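Local coordinates for leucyl-trna synthetase (Plasmodium falciparum, PDB 5FOD), which as a whole enzyme probably joins leucine to its tRNA and is represented here by its editing domain, which probably hydrolyses wrongly charged tRNA, at residues A[237-240]-A[241-244]; A[328-331]-A[332-336]. The protein carries 1 engineered substitution. All blocks are in the same frame, centred on the assembly; numbering follows the deposited sequence.

Contact 1. Residues A[237-240]-A[241-244]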
loop_
_atom_site.group_PDB
_atom_site.type_symbol
_atom_site.label_atom_id
_atom_site.label_comp_id
_atom_site.label_asym_id
_atom_site.label_seq_id
_atom_site.Cartn_x
_atom_site.Cartn_y
_atom_site.Cartn_z
ATOM N N LEU A 237 -5.295 3.052 14.101
ATOM C CA LEU A 237 -4.217 3.861 14.676
ATOM C C LEU A 237 -4.427 4.108 16.180
ATOM O O LEU A 237 -3.483 4.041 16.957
ATOM C CB LEU A 237 -4.043 5.175 13.913
ATOM C CG LEU A 237 -2.955 6.115 14.338
ATOM C CD1 LEU A 237 -1.607 5.371 14.363
ATOM C CD2 LEU A 237 -2.887 7.309 13.414
ATOM N N GLU A 238 -5.661 4.399 16.559
ATOM C CA GLU A 238 -6.047 4.529 17.955
ATOM C C GLU A 238 -5.765 3.257 18.755
ATOM O O GLU A 238 -5.154 3.368 19.821
ATOM C CB GLU A 238 -7.510 4.923 18.060
ATOM C CG GLU A 238 -7.969 5.350 19.441
ATOM C CD GLU A 238 -7.256 6.596 19.993
ATOM O OE1 GLU A 238 -6.504 7.291 19.269
ATOM O OE2 GLU A 238 -7.479 6.871 21.195
ATOM N N ASP A 239 -6.137 2.072 18.252
ATOM C CA ASP A 239 -5.772 0.803 18.947
ATOM C C ASP A 239 -4.252 0.636 19.071
ATOM O O ASP A 239 -3.752 0.202 20.109
ATOM C CB ASP A 239 -6.377 -0.457 18.292
ATOM C CG ASP A 239 -7.862 -0.754 18.726
ATOM O OD1 ASP A 239 -8.417 -0.064 19.629
ATOM O OD2 ASP A 239 -8.481 -1.693 18.156
ATOM N N ILE A 240 -3.493 1.022 18.039
ATOM C CA ILE A 240 -2.026 0.915 18.122
ATOM C C ILE A 240 -1.437 1.932 19.132
ATOM O O ILE A 240 -0.500 1.605 19.878
ATOM C CB ILE A 240 -1.367 1.074 16.732
ATOM C CG1 ILE A 240 -1.774 -0.066 15.818
ATOM C CG2 ILE A 240 0.154 1.142 16.865
ATOM C CD1 ILE A 240 -1.361 0.147 14.379
ATOM N N ARG A 241 -1.976 3.149 19.142
ATOM C CA ARG A 241 -1.591 4.164 20.137
ATOM C C ARG A 241 -1.909 3.734 21.574
ATOM O O ARG A 241 -1.017 3.695 22.415
ATOM C CB ARG A 241 -2.248 5.514 19.839
ATOM C CG ARG A 241 -1.606 6.206 18.659
ATOM C CD ARG A 241 -2.261 7.537 18.341
ATOM N NE ARG A 241 -1.478 8.151 17.264
ATOM C CZ ARG A 241 -1.884 9.100 16.424
ATOM N NH1 ARG A 241 -3.103 9.605 16.500
ATOM N NH2 ARG A 241 -1.039 9.552 15.485
ATOM N N LYS A 242 -3.152 3.374 21.839
ATOM C CA LYS A 242 -3.572 2.864 23.160
ATOM C C LYS A 242 -2.733 1.678 23.660
ATOM O O LYS A 242 -2.487 1.579 24.861
ATOM C CB LYS A 242 -5.068 2.463 23.171
ATOM C CG LYS A 242 -6.033 3.640 23.248
ATOM C CD LYS A 242 -7.497 3.223 23.494
ATOM C CE LYS A 242 -8.080 2.350 22.369
ATOM N NZ LYS A 242 -9.520 2.009 22.567
ATOM N N LYS A 243 -2.302 0.782 22.770
ATOM C CA LYS A 243 -1.598 -0.443 23.195
ATOM C C LYS A 243 -0.204 -0.451 22.664
ATOM O O LYS A 243 0.268 -1.445 22.131
ATOM C CB LYS A 243 -2.346 -1.677 22.733
ATOM C CG LYS A 243 -3.745 -1.811 23.334
ATOM C CD LYS A 243 -4.783 -2.237 22.301
ATOM C CE LYS A 243 -4.597 -3.671 21.848
ATOM N NZ LYS A 243 -5.133 -3.856 20.467
ATOM N N LYS A 244 0.461 0.674 22.845
ATOM C CA LYS A 244 1.739 0.947 22.184
ATOM C C LYS A 244 2.853 0.062 22.724
ATOM O O LYS A 244 3.775 -0.228 21.997
ATOM C CB LYS A 244 2.136 2.409 22.321
ATOM C CG LYS A 244 2.535 2.782 23.740
ATOM C CD LYS A 244 2.555 4.270 23.940
ATOM C CE LYS A 244 2.870 4.549 25.389
ATOM N NZ LYS A 244 2.893 6.013 25.626
#

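Contact 2. Residues A[328-331]-A[332-336]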
loop_
_atom_site.group_PDB
_atom_site.type_symbol
_atom_site.label_atom_id
_atom_site.label_comp_id
_atom_site.label_asym_id
_atom_site.label_seq_id
_atom_site.Cartn_x
_atom_site.Cartn_y
_atom_site.Cartn_z
ATOM N N LYS A 328 -8.594 11.009 -9.000
ATOM C CA LYS A 328 -8.270 9.857 -9.837
ATOM C C LYS A 328 -7.527 10.276 -11.060
ATOM O O LYS A 328 -6.436 9.759 -11.329
ATOM C CB LYS A 328 -9.506 9.086 -10.329
ATOM C CG LYS A 328 -10.192 8.281 -9.281
ATOM C CD LYS A 328 -11.137 7.284 -9.927
ATOM C CE LYS A 328 -12.174 6.839 -8.927
ATOM N NZ LYS A 328 -12.595 5.462 -9.259
ATOM N N GLN A 329 -8.121 11.221 -11.793
ATOM C CA GLN A 329 -7.569 11.674 -13.054
ATOM C C GLN A 329 -6.152 12.175 -12.865
ATOM O O GLN A 329 -5.274 11.764 -13.606
ATOM C CB GLN A 329 -8.455 12.749 -13.725
ATOM C CG GLN A 329 -9.779 12.260 -14.321
ATOM C CD GLN A 329 -10.674 13.421 -14.792
ATOM O OE1 GLN A 329 -10.225 14.576 -14.940
ATOM N NE2 GLN A 329 -11.943 13.121 -15.025
ATOM N N ASN A 330 -5.944 13.056 -11.889
ATOM C CA ASN A 330 -4.628 13.655 -11.588
ATOM C C ASN A 330 -3.550 12.649 -11.207
ATOM O O ASN A 330 -2.405 12.708 -11.689
ATOM C CB ASN A 330 -4.742 14.651 -10.424
ATOM C CG ASN A 330 -5.085 16.072 -10.857
ATOM O OD1 ASN A 330 -4.504 16.612 -11.796
ATOM N ND2 ASN A 330 -5.972 16.720 -10.096
ATOM N N ILE A 331 -3.920 11.723 -10.323
ATOM C CA ILE A 331 -3.032 10.699 -9.880
ATOM C C ILE A 331 -2.600 9.884 -11.069
ATOM O O ILE A 331 -1.439 9.528 -11.186
ATOM C CB ILE A 331 -3.684 9.784 -8.800
ATOM C CG1 ILE A 331 -3.880 10.583 -7.529
ATOM C CG2 ILE A 331 -2.834 8.521 -8.549
ATOM C CD1 ILE A 331 -4.715 9.936 -6.452
ATOM N N ILE A 332 -3.526 9.551 -11.941
ATOM C CA ILE A 332 -3.182 8.678 -13.070
ATOM C C ILE A 332 -2.330 9.419 -14.086
ATOM O O ILE A 332 -1.335 8.881 -14.603
ATOM C CB ILE A 332 -4.457 8.059 -13.690
ATOM C CG1 ILE A 332 -4.782 6.724 -13.011
ATOM C CG2 ILE A 332 -4.284 7.772 -15.180
ATOM C CD1 ILE A 332 -4.886 6.744 -11.513
ATOM N N ARG A 333 -2.678 10.676 -14.319
ATOM C CA ARG A 333 -1.950 11.531 -15.258
ATOM C C ARG A 333 -0.520 11.827 -14.800
ATOM O O ARG A 333 0.426 11.787 -15.593
ATOM C CB ARG A 333 -2.757 12.829 -15.446
ATOM C CG ARG A 333 -2.414 13.625 -16.683
ATOM C CD ARG A 333 -3.247 14.894 -16.749
ATOM N NE ARG A 333 -2.838 15.804 -15.671
ATOM C CZ ARG A 333 -3.563 16.177 -14.606
ATOM N NH1 ARG A 333 -4.832 15.771 -14.421
ATOM N NH2 ARG A 333 -3.004 17.005 -13.707
ATOM N N ASN A 334 -0.359 12.118 -13.506
ATOM C CA ASN A 334 0.968 12.351 -12.881
ATOM C C ASN A 334 1.814 11.111 -12.627
ATOM O O ASN A 334 2.869 11.209 -12.026
ATOM C CB ASN A 334 0.814 13.144 -11.584
ATOM C CG ASN A 334 0.233 14.546 -11.822
ATOM O OD1 ASN A 334 0.577 15.208 -12.785
ATOM N ND2 ASN A 334 -0.665 14.972 -10.963
ATOM N N LEU A 335 1.352 9.957 -13.068
ATOM C CA LEU A 335 2.036 8.675 -12.889
ATOM C C LEU A 335 2.286 8.341 -11.440
ATOM O O LEU A 335 3.232 7.648 -11.119
ATOM C CB LEU A 335 3.323 8.606 -13.742
ATOM C CG LEU A 335 3.119 8.865 -15.252
ATOM C CD1 LEU A 335 4.360 8.444 -16.040
ATOM C CD2 LEU A 335 1.921 8.160 -15.817
ATOM N N ASP A 336 1.397 8.814 -10.584
ATOM C CA ASP A 336 1.439 8.520 -9.137
ATOM C C ASP A 336 0.575 7.301 -8.740
ATOM O O ASP A 336 0.584 6.882 -7.583
ATOM C CB ASP A 336 1.018 9.757 -8.348
ATOM C CG ASP A 336 2.036 10.879 -8.435
ATOM O OD1 ASP A 336 3.235 10.625 -8.165
ATOM O OD2 ASP A 336 1.642 12.011 -8.764
#

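Contact 1. Residues A[237-240]-A[241-244]
Leu237 and Arg241 meet one helical turn apart, the leucine laying methyl CD2 over one face of the guanidinium. CD2 of Leu237 sits 3.6 Å from Arg241 CZ, displaced toward the rim of the flat group. With CG of Leu237 turned anti to the backbone N (chi1 -178°), its branches lean along the helix toward the arginine, whose chain runs back extended from CG to NE. A long arginine suits this place: its aliphatic part lies along the helix, CG against the carbonyl O of Leu237, while NE and NH2 reach the backbone oxygens of Leu258 and Asn260, the second bond being weak. On the next flank Lys242, bent at chi3 (-62°), swings its amine toward Asp239. The salt bridge from Lys242 NZ to Asp239 OD1 is long, 3.8 Å, whereas OD2 of Asp239 takes a hydrogen bond from the backbone N of Tyr288. Beneath the side chains, Lys242 N bonds Glu238 O nearly straight at 2.8 Å, but Lys243 N meets Asp239 O at 3.1 Å with the N-H...O angle down to 140°. Lys243 leaves helical geometry at the N-cap position of helix 244-250. Buried Leu237 and Ile240 turn helix 231-242 against strand 206-210, while Glu238 and Lys242 touch Tyr280 of helix 275-282.

Contact 2. Residues A[328-331]-A[332-336]
Ile331 holds the inner side of this helix end, touching both its neighbour Ile332 and Asp336 beyond the last turn. CG2 of Ile331, anti to the backbone N (chi1 -68° for CG1), lies 4.1 Å from CB of Asp336 and 4.0 Å from CD1 of Ile332. A branched, apolar residue fits here because one methyl can reach the chain as it leaves the helix while the side chain also touches Pro98 and Ile200. Ile332 folds CD1 back over the helix, 3.4 Å from the carbonyl O of Lys328, and also touches Leu339. The helix closes in a Schellman motif. Leu335 takes a positive phi (58°), unusual for a residue with a side chain, and two bonds reach back into the final turn: Asp336 N to Ile331 O, 3.0 Å, and Leu335 N to Ile332 O, a longer 3.3 Å. The carbonyl O of Ile332 also accepts a bond from NE2 of His127. On the outer side Asn330 and Arg333 run side by side, their amide and guanidinium planes 73° apart. OD1 of Asn330 sits at the guanidinium edge near its plane, weakly bonded to NH1 of Arg333 at 2.8 Å; the still shorter approach of NH2 is doubtful in detail. The amide suits this position because its two ends do different work: oxygen receives the arginine, while ND2 bonds the hydroxyl of Tyr315. Asn334 N continues the helical pattern to Asn330 O at 2.8 Å, and Asp336, bonded through OD1 to Asn199 ND2, leads directly into strand 337-341.

In the fold
Contact 1 and contact 2 each lie at the C-terminal end of a helix in the editing domain, on opposite sides of the chain's centre. Their centres are 33 Å apart and their nearest atoms about 20 Å, so they do not touch. Contact 1 comes first along the chain, where helix 231-242 gives way to helix 244-250; contact 2 follows near the C-terminus, where helix 320-333 turns into strand 337-341. Both border the large mixed sheet, the first through strand 206-210 and the second through strand 337-341, which pairs with strand 7-15. The two helix ends thus join separate parts of one sheet-centred domain by different routes, helix to helix and helix to strand.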